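Local coordinates for protein C2 toxin component I (Clostridium botulinum, PDB 2J3X) that probably transfers ADP-ribose from NAD to actin, acting as the enzymatic component of the binary C2 toxin, at residues Glu127-Val132 and Ala198-Ile203; Asn330-Lys335 and Phe401-Ile406. The protein carries 2 engineered substitutions. All blocks are in the same frame, centred on the assembly; numbering follows the deposited sequence.

Interaction 1. Residues Glu127-Val132 and Ala198-Ile203; sequences ETLDKV and AIITTI. With SO4 (sulfate ion), chain Q.
Leu129 carries nearly all of this contact with Ala198, Ile199 and Ile200, an instructive case of one residue supplying the helix side of a contact with a strand. Its CG stands anti to the backbone N; this chi1 of 175° carries CG out toward the strand, and the two methyl groups fork from there. The two branches divide the work. CD1 lies over the backbone at Ala198 and Ile199, 3.8 Å from Ala198 O and 4.0 Å from Ala198 CB, while CD2 approaches Ile200 CD1 at 3.9 Å. Ile200 completes the grip by reaching back: although its CB is not aimed at the helix, the extended chain ends with CD1 3.8 Å from Leu129 CB, and the two aliphatic chains pass at a slant.

Two residues further on, Lys131 takes no part in the strand contact and extends to a sulfate instead. Its chain runs straight until a final bend at chi4 (68°), and NZ donates a 2.8 Å hydrogen bond to O2 of the sulfate ion, which probably comes from the crystallisation liquor; Phe113 adds a cation-pi partner. Val132 turns its CB back toward the strand, and its side chain packs on Ile209, Phe113 and Ile115. Ile209 also receives Ala198, so that strand 206-216 shares the apolar core.

No hydrogen bond joins the two segments. The carbonyl oxygen of Ala198, brushed by Leu129 CD1, is instead satisfied by Arg133 NH2 from the same helix. The chemistry thus implies an attachment made of apolar contact at Leu129 and joined beside it by the Arg133 hydrogen bond, while Lys131, elsewhere on the helix, binds a sulfate.

Interaction 2. Residues Asn330-Lys335 and Phe401-Ile406; sequences NEFIDK and FRITPI
Helix 330-335 and strand 401-406 run nearly antiparallel, at 167° with axes 8.5 Å apart, and come closest at Ile333 and Ile403, whose CA atoms are separated by 5.9 Å. The two isoleucine side chains lie alongside each other, pointing in opposite directions, with Ile333 CG1 3.8 Å from Ile403 CG2. Beyond that point Ile333 CD1 reaches along the strand, over the carbonyl oxygen of Ile403, to meet the Pro405 ring at CG (3.9 Å), roughly at right angles to it. Ile403, for its part, pushes CD1 between two helix residues: it is 4.0 Å from Phe332 CE2 and equally near Ile333 CA. The Phe332 ring swings to that position because its CG is anti to the backbone N (chi1 -179°), and there it joins an aromatic cluster with Phe306, Trp336 and Phe363.

Arg402 and Thr404 point their CB atoms away from the helix; Arg402 forms a salt bridge with Asp422, opposite which Phe401 and Arg402 make a classic beta bulge. A helix laid by its apolar side on strand 397-411, which pairs antiparallel with 414-426, fits the mixed alpha/beta ADP-ribosyltransferase fold.

How the interactions relate
Interactions 1 and 2 fall in two successive ADP-ribosyltransferase-like regions of the chain and follow one plan: a helix set nearly antiparallel to a strand that then pairs with the next one, with 65 residues between the segments each time. That correspondence is consistent with an internal duplication. Their centres are 23 Å apart and their nearest atoms about 10 Å, so they never touch. Glu108, Asn112 and Phe113 connect the two neighbourhoods: Phe113 meets Lys131, Asn112 meets Asp334, and Glu108 O takes a hydrogen bond from Arg402. The sulfate bound by Lys131 has its O1 5.8 Å from Asp334 O. A glycerol, probably from the crystallisation liquor, lies about 4 Å from the side chain of Pro405.

Interaction 1. Residues Glu127-Val132 and Ala198-Ile203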
ATOM      1  N   GLU A 127       6.053  15.713 -24.024  1.00 14.92           N
ATOM      2  CA  GLU A 127       5.117  14.615 -24.167  1.00 15.74           C
ATOM      3  C   GLU A 127       5.130  13.616 -22.995  1.00 14.44           C
ATOM      4  O   GLU A 127       4.045  13.153 -22.514  1.00 12.12           O
ATOM      5  CB  GLU A 127       5.391  13.882 -25.489  1.00 16.41           C
ATOM      6  CG  GLU A 127       4.393  12.762 -25.727  1.00 16.95           C
ATOM      7  CD  GLU A 127       4.479  12.158 -27.149  1.00 18.95           C
ATOM      8  OE1 GLU A 127       5.491  12.370 -27.791  1.00 21.46           O
ATOM      9  OE2 GLU A 127       3.530  11.461 -27.607  1.00 18.59           O
ATOM     10  N   THR A 128       6.337  13.259 -22.567  1.00 13.67           N
ATOM     11  CA  THR A 128       6.528  12.309 -21.478  1.00 14.35           C
ATOM     12  C   THR A 128       6.128  12.969 -20.154  1.00 14.05           C
ATOM     13  O   THR A 128       5.484  12.343 -19.303  1.00 14.25           O
ATOM     14  CB  THR A 128       8.015  11.904 -21.409  1.00 15.12           C
ATOM     15  OG1 THR A 128       8.425  11.433 -22.701  1.00 18.73           O
ATOM     16  CG2 THR A 128       8.278  10.809 -20.357  1.00 13.56           C
ATOM     17  N   LEU A 129       6.502  14.227 -19.983  1.00 13.03           N
ATOM     18  CA  LEU A 129       6.041  14.946 -18.795  1.00 12.91           C
ATOM     19  C   LEU A 129       4.515  14.904 -18.716  1.00 13.57           C
ATOM     20  O   LEU A 129       3.945  14.652 -17.653  1.00 14.17           O
ATOM     21  CB  LEU A 129       6.468  16.406 -18.886  1.00 13.22           C
ATOM     22  CG  LEU A 129       5.918  17.283 -17.747  1.00 14.36           C
ATOM     23  CD1 LEU A 129       6.377  16.865 -16.341  1.00 14.48           C
ATOM     24  CD2 LEU A 129       6.344  18.740 -18.019  1.00 15.56           C
ATOM     25  N   ASP A 130       3.836  15.214 -19.827  1.00 13.19           N
ATOM     26  CA  ASP A 130       2.393  15.178 -19.849  1.00 13.90           C
ATOM     27  C   ASP A 130       1.795  13.793 -19.537  1.00 13.67           C
ATOM     28  O   ASP A 130       0.771  13.669 -18.832  1.00 12.28           O
ATOM     29  CB  ASP A 130       1.894  15.678 -21.218  1.00 15.57           C
ATOM     30  CG  ASP A 130       2.155  17.176 -21.424  1.00 20.21           C
ATOM     31  OD1 ASP A 130       2.534  17.889 -20.468  1.00 21.65           O
ATOM     32  OD2 ASP A 130       1.944  17.644 -22.567  1.00 25.84           O
ATOM     33  N   LYS A 131       2.424  12.750 -20.074  1.00 12.83           N
ATOM     34  CA  LYS A 131       2.003  11.375 -19.798  1.00 13.33           C
ATOM     35  C   LYS A 131       2.120  11.061 -18.304  1.00 12.33           C
ATOM     36  O   LYS A 131       1.189  10.480 -17.707  1.00 11.70           O
ATOM     37  CB  LYS A 131       2.878  10.443 -20.633  1.00 13.33           C
ATOM     38  CG  LYS A 131       2.654   8.986 -20.383  1.00 14.73           C
ATOM     39  CD  LYS A 131       3.519   8.185 -21.362  1.00 16.89           C
ATOM     40  CE  LYS A 131       3.356   6.705 -21.098  1.00 19.04           C
ATOM     41  NZ  LYS A 131       2.040   6.213 -21.437  1.00 23.09           N
ATOM     42  N   VAL A 132       3.239  11.462 -17.688  1.00 11.55           N
ATOM     43  CA  VAL A 132       3.438  11.284 -16.228  1.00 11.64           C
ATOM     44  C   VAL A 132       2.366  12.063 -15.462  1.00 12.48           C
ATOM     45  O   VAL A 132       1.737  11.489 -14.567  1.00 13.63           O
ATOM     46  CB  VAL A 132       4.859  11.746 -15.796  1.00  9.80           C
ATOM     47  CG1 VAL A 132       4.953  11.842 -14.250  1.00 10.43           C
ATOM     48  CG2 VAL A 132       5.948  10.774 -16.316  1.00 11.13           C
ATOM     49  N   ALA A 198       3.855  18.432 -11.482  1.00 13.35           N
ATOM     50  CA  ALA A 198       5.103  17.890 -11.992  1.00 13.47           C
ATOM     51  C   ALA A 198       5.643  18.832 -13.045  1.00 14.19           C
ATOM     52  O   ALA A 198       4.877  19.314 -13.901  1.00 15.74           O
ATOM     53  CB  ALA A 198       4.853  16.524 -12.619  1.00 13.20           C
ATOM     54  N   ILE A 199       6.935  19.072 -12.985  1.00 14.17           N
ATOM     55  CA  ILE A 199       7.629  19.907 -14.008  1.00 15.74           C
ATOM     56  C   ILE A 199       8.913  19.215 -14.388  1.00 15.32           C
ATOM     57  O   ILE A 199       9.392  18.355 -13.646  1.00 15.27           O
ATOM     58  CB  ILE A 199       7.928  21.343 -13.516  1.00 16.83           C
ATOM     59  CG1 ILE A 199       8.905  21.313 -12.329  1.00 17.65           C
ATOM     60  CG2 ILE A 199       6.619  22.079 -13.243  1.00 17.39           C
ATOM     61  CD1 ILE A 199       9.487  22.756 -11.946  1.00 19.50           C
ATOM     62  N   ILE A 200       9.474  19.603 -15.528  1.00 15.49           N
ATOM     63  CA  ILE A 200      10.833  19.201 -15.850  1.00 16.48           C
ATOM     64  C   ILE A 200      11.771  20.229 -15.245  1.00 17.87           C
ATOM     65  O   ILE A 200      11.509  21.448 -15.323  1.00 18.30           O
ATOM     66  CB  ILE A 200      11.086  19.059 -17.380  1.00 15.96           C
ATOM     67  CG1 ILE A 200      10.284  17.865 -17.918  1.00 14.69           C
ATOM     68  CG2 ILE A 200      12.581  18.816 -17.659  1.00 16.41           C
ATOM     69  CD1 ILE A 200       9.930  17.984 -19.442  1.00 13.14           C
ATOM     70  N   THR A 201      12.799  19.736 -14.585  1.00 18.71           N
ATOM     71  CA  THR A 201      13.854  20.573 -14.003  1.00 20.55           C
ATOM     72  C   THR A 201      15.260  20.040 -14.319  1.00 21.03           C
ATOM     73  O   THR A 201      15.454  18.848 -14.539  1.00 19.42           O
ATOM     74  CB  THR A 201      13.704  20.749 -12.468  1.00 22.10           C
ATOM     75  OG1 THR A 201      14.511  21.875 -12.067  1.00 25.47           O
ATOM     76  CG2 THR A 201      14.195  19.494 -11.706  1.00 19.77           C
ATOM     77  N   THR A 202      16.245  20.941 -14.336  1.00 20.59           N
ATOM     78  CA  THR A 202      17.649  20.592 -14.561  1.00 22.58           C
ATOM     79  C   THR A 202      18.434  20.932 -13.296  1.00 23.47           C
ATOM     80  O   THR A 202      18.335  22.044 -12.760  1.00 25.08           O
ATOM     81  CB  THR A 202      18.201  21.363 -15.788  1.00 21.95           C
ATOM     82  OG1 THR A 202      17.342  21.147 -16.921  1.00 24.99           O
ATOM     83  CG2 THR A 202      19.609  20.960 -16.129  1.00 24.30           C
ATOM     84  N   ILE A 203      19.159  19.960 -12.775  1.00 24.87           N
ATOM     85  CA  ILE A 203      19.917  20.147 -11.571  1.00 25.84           C
ATOM     86  C   ILE A 203      21.300  19.615 -11.837  1.00 27.26           C
ATOM     87  O   ILE A 203      21.441  18.461 -12.240  1.00 26.68           O
ATOM     88  CB  ILE A 203      19.317  19.356 -10.364  1.00 26.99           C
ATOM     89  CG1 ILE A 203      17.927  19.886  -9.994  1.00 26.81           C
ATOM     90  CG2 ILE A 203      20.276  19.412  -9.165  1.00 25.74           C
ATOM     91  CD1 ILE A 203      17.126  18.989  -8.980  1.00 26.52           C
TER
HETATM   92  S   SO4 Q1447       2.849   2.463 -21.292  1.00 34.64           S
HETATM   93  O1  SO4 Q1447       3.452   1.535 -20.348  1.00 37.31           O
HETATM   94  O2  SO4 Q1447       2.281   3.557 -20.510  1.00 37.43           O
HETATM   95  O3  SO4 Q1447       3.986   2.924 -22.123  1.00 32.70           O
HETATM   96  O4  SO4 Q1447       1.768   1.889 -22.056  1.00 36.81           O

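Interaction 2. Residues Asn330-Lys335 and Phe401-Ile406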
ATOM      1  N   ASN A 330       8.991  -8.647 -13.114  1.00 12.62           N
ATOM      2  CA  ASN A 330       8.966  -7.536 -14.078  1.00 13.91           C
ATOM      3  C   ASN A 330       7.968  -7.729 -15.179  1.00 13.65           C
ATOM      4  O   ASN A 330       7.277  -6.763 -15.581  1.00 12.93           O
ATOM      5  CB  ASN A 330      10.359  -7.233 -14.660  1.00 15.08           C
ATOM      6  CG  ASN A 330      11.343  -6.699 -13.598  1.00 20.25           C
ATOM      7  OD1 ASN A 330      10.950  -6.073 -12.611  1.00 23.21           O
ATOM      8  ND2 ASN A 330      12.639  -6.967 -13.805  1.00 24.97           N
ATOM      9  N   GLU A 331       7.872  -8.970 -15.676  1.00 12.15           N
ATOM     10  CA  GLU A 331       6.910  -9.252 -16.709  1.00 13.55           C
ATOM     11  C   GLU A 331       5.499  -8.957 -16.211  1.00 12.92           C
ATOM     12  O   GLU A 331       4.701  -8.321 -16.899  1.00 13.58           O
ATOM     13  CB  GLU A 331       7.008 -10.730 -17.121  1.00 13.56           C
ATOM     14  CG  GLU A 331       8.268 -10.986 -17.970  1.00 16.94           C
ATOM     15  CD  GLU A 331       8.679 -12.455 -17.966  1.00 18.00           C
ATOM     16  OE1 GLU A 331       7.906 -13.297 -17.444  1.00 19.37           O
ATOM     17  OE2 GLU A 331       9.789 -12.744 -18.488  1.00 21.74           O
ATOM     18  N   PHE A 332       5.190  -9.476 -15.032  1.00 10.43           N
ATOM     19  CA  PHE A 332       3.839  -9.342 -14.490  1.00 10.00           C
ATOM     20  C   PHE A 332       3.489  -7.869 -14.204  1.00 11.56           C
ATOM     21  O   PHE A 332       2.388  -7.433 -14.519  1.00 11.05           O
ATOM     22  CB  PHE A 332       3.683 -10.185 -13.192  1.00 12.15           C
ATOM     23  CG  PHE A 332       2.305 -10.112 -12.609  1.00 10.48           C
ATOM     24  CD1 PHE A 332       1.301 -10.982 -13.083  1.00 10.01           C
ATOM     25  CD2 PHE A 332       2.003  -9.200 -11.570  1.00 10.92           C
ATOM     26  CE1 PHE A 332       0.010 -10.931 -12.574  1.00 11.47           C
ATOM     27  CE2 PHE A 332       0.685  -9.144 -11.031  1.00 11.69           C
ATOM     28  CZ  PHE A 332      -0.325  -9.970 -11.555  1.00 11.30           C
ATOM     29  N   ILE A 333       4.429  -7.148 -13.594  1.00 10.44           N
ATOM     30  CA  ILE A 333       4.201  -5.735 -13.249  1.00 11.63           C
ATOM     31  C   ILE A 333       4.005  -4.937 -14.530  1.00 11.80           C
ATOM     32  O   ILE A 333       3.053  -4.123 -14.628  1.00 12.45           O
ATOM     33  CB  ILE A 333       5.360  -5.197 -12.412  1.00 10.51           C
ATOM     34  CG1 ILE A 333       5.340  -5.884 -11.037  1.00 14.12           C
ATOM     35  CG2 ILE A 333       5.299  -3.623 -12.288  1.00 13.82           C
ATOM     36  CD1 ILE A 333       6.686  -5.845 -10.253  1.00 14.93           C
ATOM     37  N   ASP A 334       4.844  -5.205 -15.536  1.00 12.52           N
ATOM     38  CA  ASP A 334       4.761  -4.415 -16.787  1.00 13.65           C
ATOM     39  C   ASP A 334       3.453  -4.666 -17.532  1.00 13.99           C
ATOM     40  O   ASP A 334       2.818  -3.740 -18.094  1.00 15.05           O
ATOM     41  CB  ASP A 334       5.963  -4.697 -17.680  1.00 15.15           C
ATOM     42  CG  ASP A 334       7.234  -4.034 -17.159  1.00 19.40           C
ATOM     43  OD1 ASP A 334       7.212  -3.389 -16.081  1.00 24.52           O
ATOM     44  OD2 ASP A 334       8.254  -4.186 -17.831  1.00 28.48           O
ATOM     45  N   LYS A 335       3.031  -5.927 -17.539  1.00 12.21           N
ATOM     46  CA  LYS A 335       1.785  -6.269 -18.210  1.00 12.34           C
ATOM     47  C   LYS A 335       0.552  -5.726 -17.498  1.00 11.78           C
ATOM     48  O   LYS A 335      -0.387  -5.198 -18.130  1.00 12.32           O
ATOM     49  CB  LYS A 335       1.656  -7.791 -18.364  1.00 11.64           C
ATOM     50  CG  LYS A 335       0.322  -8.186 -18.962  1.00 10.88           C
ATOM     51  CD  LYS A 335       0.267  -9.649 -19.227  1.00 12.66           C
ATOM     52  CE  LYS A 335      -1.139  -9.975 -19.689  1.00 14.20           C
ATOM     53  NZ  LYS A 335      -1.310 -11.466 -19.966  1.00 24.37           N
ATOM     54  N   PHE A 401      -3.259   0.255 -10.565  1.00  9.77           N
ATOM     55  CA  PHE A 401      -2.359   1.376 -10.822  1.00  9.05           C
ATOM     56  C   PHE A 401      -0.962   1.189 -10.271  1.00 10.62           C
ATOM     57  O   PHE A 401      -0.068   1.998 -10.582  1.00  9.96           O
ATOM     58  CB  PHE A 401      -3.052   2.706 -10.386  1.00  9.52           C
ATOM     59  CG  PHE A 401      -3.202   2.845  -8.898  1.00  8.30           C
ATOM     60  CD1 PHE A 401      -2.088   3.327  -8.095  1.00 10.40           C
ATOM     61  CD2 PHE A 401      -4.407   2.482  -8.268  1.00 10.40           C
ATOM     62  CE1 PHE A 401      -2.228   3.431  -6.673  1.00  9.73           C
ATOM     63  CE2 PHE A 401      -4.535   2.586  -6.828  1.00 11.43           C
ATOM     64  CZ  PHE A 401      -3.453   3.029  -6.058  1.00  9.00           C
ATOM     65  N   ARG A 402      -0.705   0.140  -9.478  1.00  8.61           N
ATOM     66  CA  ARG A 402       0.677  -0.151  -9.089  1.00 10.13           C
ATOM     67  C   ARG A 402       0.699  -1.561  -8.527  1.00 10.00           C
ATOM     68  O   ARG A 402      -0.298  -2.032  -7.970  1.00 10.01           O
ATOM     69  CB  ARG A 402       1.119   0.830  -7.980  1.00  9.32           C
ATOM     70  CG  ARG A 402       2.591   0.673  -7.574  1.00  9.85           C
ATOM     71  CD  ARG A 402       2.971   1.766  -6.514  1.00  9.81           C
ATOM     72  NE  ARG A 402       2.272   1.502  -5.238  1.00 11.69           N
ATOM     73  CZ  ARG A 402       2.697   1.896  -4.023  1.00 12.73           C
ATOM     74  NH1 ARG A 402       3.799   2.654  -3.896  1.00 11.49           N
ATOM     75  NH2 ARG A 402       2.024   1.493  -2.933  1.00  9.81           N
ATOM     76  N   ILE A 403       1.833  -2.220  -8.696  1.00  8.25           N
ATOM     77  CA  ILE A 403       2.021  -3.579  -8.233  1.00  9.10           C
ATOM     78  C   ILE A 403       3.373  -3.606  -7.612  1.00  9.90           C
ATOM     79  O   ILE A 403       4.402  -3.296  -8.249  1.00 11.19           O
ATOM     80  CB  ILE A 403       1.967  -4.618  -9.416  1.00  8.58           C
ATOM     81  CG1 ILE A 403       0.604  -4.573 -10.070  1.00  9.21           C
ATOM     82  CG2 ILE A 403       2.201  -6.060  -8.857  1.00  9.93           C
ATOM     83  CD1 ILE A 403       0.619  -5.180 -11.512  1.00 10.14           C
ATOM     84  N   THR A 404       3.386  -3.988  -6.337  1.00 11.40           N
ATOM     85  CA  THR A 404       4.593  -3.987  -5.526  1.00  9.03           C
ATOM     86  C   THR A 404       5.005  -5.404  -5.089  1.00  9.32           C
ATOM     87  O   THR A 404       4.236  -6.062  -4.400  1.00 10.54           O
ATOM     88  CB  THR A 404       4.317  -3.174  -4.236  1.00  9.07           C
ATOM     89  OG1 THR A 404       3.989  -1.810  -4.630  1.00 12.11           O
ATOM     90  CG2 THR A 404       5.594  -3.128  -3.428  1.00 11.52           C
ATOM     91  N   PRO A 405       6.213  -5.851  -5.446  1.00 10.78           N
ATOM     92  CA  PRO A 405       6.617  -7.227  -4.972  1.00 10.90           C
ATOM     93  C   PRO A 405       6.956  -7.214  -3.477  1.00 11.41           C
ATOM     94  O   PRO A 405       7.523  -6.219  -2.976  1.00 11.48           O
ATOM     95  CB  PRO A 405       7.938  -7.501  -5.740  1.00 12.07           C
ATOM     96  CG  PRO A 405       8.093  -6.380  -6.695  1.00 16.15           C
ATOM     97  CD  PRO A 405       7.265  -5.196  -6.221  1.00 11.19           C
ATOM     98  N   ILE A 406       6.676  -8.318  -2.787  1.00 11.04           N
ATOM     99  CA  ILE A 406       7.028  -8.446  -1.392  1.00 10.50           C
ATOM    100  C   ILE A 406       7.438  -9.869  -1.137  1.00 12.04           C
ATOM    101  O   ILE A 406       7.257 -10.740  -2.008  1.00 11.26           O
ATOM    102  CB  ILE A 406       5.824  -8.127  -0.472  1.00 11.55           C
ATOM    103  CG1 ILE A 406       4.660  -9.138  -0.694  1.00 10.97           C
ATOM    104  CG2 ILE A 406       5.327  -6.668  -0.679  1.00 11.12           C
ATOM    105  CD1 ILE A 406       3.646  -9.164   0.465  1.00 12.12           C
TER